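Local coordinates for protein alkylhalidase CmlS (Streptomyces venezuelae, PDB 3I3L) that binds FAD, carrying a covalent flavin-aspartate bond, and acts as a flavin-dependent halogenase in chloramphenicol biosynthesis, at residues 77-82 with 135-140. Residues are numbered along the deposited sequence; the frame is centred on the assembly and turned at random.
Sequences LGLQEK and LDEARS
D136 and E137, near the C-terminal end of helix 127-140, meet L79 and K82 where the preceding helix closes in a Schellman motif at G78 (phi 95°) and helix 80-86 begins. Both segments belong to the FAD-binding domain, whose mixed, mainly parallel sheet has a GxGxxG-like turn after strand 25-29, consistent with a Rossmann-type fold; helix 127-140 leads into strand 144-146 at one edge of that sheet. The contact is peripheral to the cofactor, the D136 side chain lying about 13 Å from FAD. Along the helix, D136 comes first: its CB is 4.2 Å from K82 NZ, while its OD2 is paired with K132. The lysine NZ is 5.5 Å from D136 OD2, too far for a salt bridge, though the opposite charges may still attract. E137 then carries most of the contact. Its CG stands anti to the backbone N (chi1 -178°), which carries it out to L79, and the bend at chi2 (64°) turns the carboxylate to set OE1 beside K82. L79 CD2 packs on E137 CG at 3.3 Å, the two side chains running alongside with opposite senses. K82 CD is 3.2 Å from E137 OE1. The ammonium NZ stands farther off, 3.9 Å from the same OE1, a long salt bridge. OE2 pairs with R141, the stronger partner, which also hydrogen-bonds the carbonyl of L77. Replacing E137 with alanine is likely to strip R141 of this carboxylate and K82 of its long salt bridge, and to uncover part of the L79 methyl CD2. Finally, one water donates to both E137 OE2 and G78 O, at 3.1 Å from each, joining carboxylate to turn.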
loop_
_atom_site.group_PDB
_atom_site.type_symbol
_atom_site.label_atom_id
_atom_site.label_comp_id
_atom_site.label_asym_id
_atom_site.label_seq_id
_atom_site.Cartn_x
_atom_site.Cartn_y
_atom_site.Cartn_z
ATOM N N LEU A 77 -10.594 11.519 -10.328
ATOM C CA LEU A 77 -10.139 12.897 -10.310
ATOM C C LEU A 77 -10.075 13.452 -11.739
ATOM O O LEU A 77 -9.632 14.587 -11.930
ATOM C CB LEU A 77 -8.740 13.027 -9.699
ATOM C CG LEU A 77 -8.615 12.916 -8.165
ATOM C CD1 LEU A 77 -7.119 12.821 -7.756
ATOM C CD2 LEU A 77 -9.323 14.086 -7.480
ATOM N N GLY A 78 -10.458 12.636 -12.733
ATOM C CA GLY A 78 -10.661 13.147 -14.104
ATOM C C GLY A 78 -9.498 13.016 -15.049
ATOM O O GLY A 78 -9.473 13.615 -16.123
ATOM N N LEU A 79 -8.553 12.172 -14.709
ATOM C CA LEU A 79 -7.360 12.091 -15.504
ATOM C C LEU A 79 -7.335 10.979 -16.570
ATOM O O LEU A 79 -6.321 10.783 -17.268
ATOM C CB LEU A 79 -6.187 11.995 -14.551
ATOM C CG LEU A 79 -5.996 13.373 -13.896
ATOM C CD1 LEU A 79 -5.610 13.188 -12.477
ATOM C CD2 LEU A 79 -4.978 14.092 -14.609
ATOM N N GLN A 80 -8.436 10.250 -16.673
ATOM C CA GLN A 80 -8.483 9.046 -17.544
ATOM C C GLN A 80 -8.015 9.253 -18.992
ATOM O O GLN A 80 -7.269 8.434 -19.538
ATOM C CB GLN A 80 -9.853 8.415 -17.564
ATOM C CG GLN A 80 -9.754 7.010 -17.941
ATOM C CD GLN A 80 -8.800 6.255 -17.020
ATOM O OE1 GLN A 80 -9.045 6.121 -15.805
ATOM N NE2 GLN A 80 -7.716 5.733 -17.601
ATOM N N GLU A 81 -8.482 10.325 -19.614
ATOM C CA GLU A 81 -8.151 10.586 -21.007
ATOM C C GLU A 81 -6.678 10.938 -21.139
ATOM O O GLU A 81 -6.011 10.378 -21.985
ATOM C CB GLU A 81 -8.993 11.744 -21.535
ATOM C CG GLU A 81 -10.453 11.404 -21.713
ATOM C CD GLU A 81 -11.069 12.281 -22.776
ATOM O OE1 GLU A 81 -11.291 13.492 -22.485
ATOM O OE2 GLU A 81 -11.300 11.759 -23.907
ATOM N N LYS A 82 -6.166 11.860 -20.305
ATOM C CA LYS A 82 -4.744 12.184 -20.332
ATOM C C LYS A 82 -3.885 10.929 -20.128
ATOM O O LYS A 82 -2.868 10.733 -20.813
ATOM C CB LYS A 82 -4.382 13.313 -19.352
ATOM C CG LYS A 82 -4.516 14.760 -19.979
ATOM C CD LYS A 82 -3.982 15.884 -19.078
ATOM C CE LYS A 82 -2.488 16.329 -19.425
ATOM N NZ LYS A 82 -1.640 16.999 -18.259
ATOM N N LEU A 135 1.291 17.081 -12.214
ATOM C CA LEU A 135 1.537 18.425 -11.770
ATOM C C LEU A 135 0.981 19.463 -12.777
ATOM O O LEU A 135 0.426 20.473 -12.383
ATOM C CB LEU A 135 3.044 18.642 -11.493
ATOM C CG LEU A 135 3.338 19.892 -10.637
ATOM C CD1 LEU A 135 2.503 19.854 -9.286
ATOM C CD2 LEU A 135 4.827 20.030 -10.359
ATOM N N ASP A 136 1.173 19.202 -14.066
ATOM C CA ASP A 136 0.639 20.020 -15.146
ATOM C C ASP A 136 -0.869 19.969 -15.142
ATOM O O ASP A 136 -1.523 20.953 -15.382
ATOM C CB ASP A 136 1.182 19.516 -16.495
ATOM C CG ASP A 136 2.625 19.873 -16.699
ATOM O OD1 ASP A 136 3.199 20.582 -15.857
ATOM O OD2 ASP A 136 3.224 19.424 -17.707
ATOM N N GLU A 137 -1.443 18.802 -14.872
ATOM C CA GLU A 137 -2.878 18.785 -14.660
ATOM C C GLU A 137 -3.297 19.758 -13.548
ATOM O O GLU A 137 -4.234 20.547 -13.744
ATOM C CB GLU A 137 -3.404 17.367 -14.438
ATOM C CG GLU A 137 -4.871 17.341 -14.267
ATOM C CD GLU A 137 -5.600 17.804 -15.511
ATOM O OE1 GLU A 137 -5.083 17.527 -16.616
ATOM O OE2 GLU A 137 -6.700 18.413 -15.364
ATOM N N ALA A 138 -2.575 19.758 -12.417
ATOM C CA ALA A 138 -2.885 20.672 -11.294
ATOM C C ALA A 138 -2.879 22.141 -11.758
ATOM O O ALA A 138 -3.844 22.896 -11.478
ATOM C CB ALA A 138 -1.932 20.490 -10.105
ATOM N N ARG A 139 -1.818 22.521 -12.492
ATOM C CA ARG A 139 -1.700 23.853 -13.101
ATOM C C ARG A 139 -2.940 24.227 -13.911
ATOM O O ARG A 139 -3.510 25.278 -13.705
ATOM C CB ARG A 139 -0.464 23.931 -14.019
ATOM C CG ARG A 139 0.839 24.315 -13.300
ATOM C CD ARG A 139 1.955 24.525 -14.313
ATOM N NE ARG A 139 3.276 24.294 -13.737
ATOM C CZ ARG A 139 4.012 25.245 -13.189
ATOM N NH1 ARG A 139 3.557 26.494 -13.168
ATOM N NH2 ARG A 139 5.196 24.966 -12.656
ATOM N N SER A 140 -3.328 23.355 -14.831
ATOM C CA SER A 140 -4.469 23.550 -15.723
ATOM C C SER A 140 -5.753 23.765 -14.988
ATOM O O SER A 140 -6.726 24.207 -15.592
ATOM C CB SER A 140 -4.673 22.322 -16.602
ATOM O OG SER A 140 -3.652 22.290 -17.566
HETATM O O HOH W 1 -9.028 16.701 -16.425
#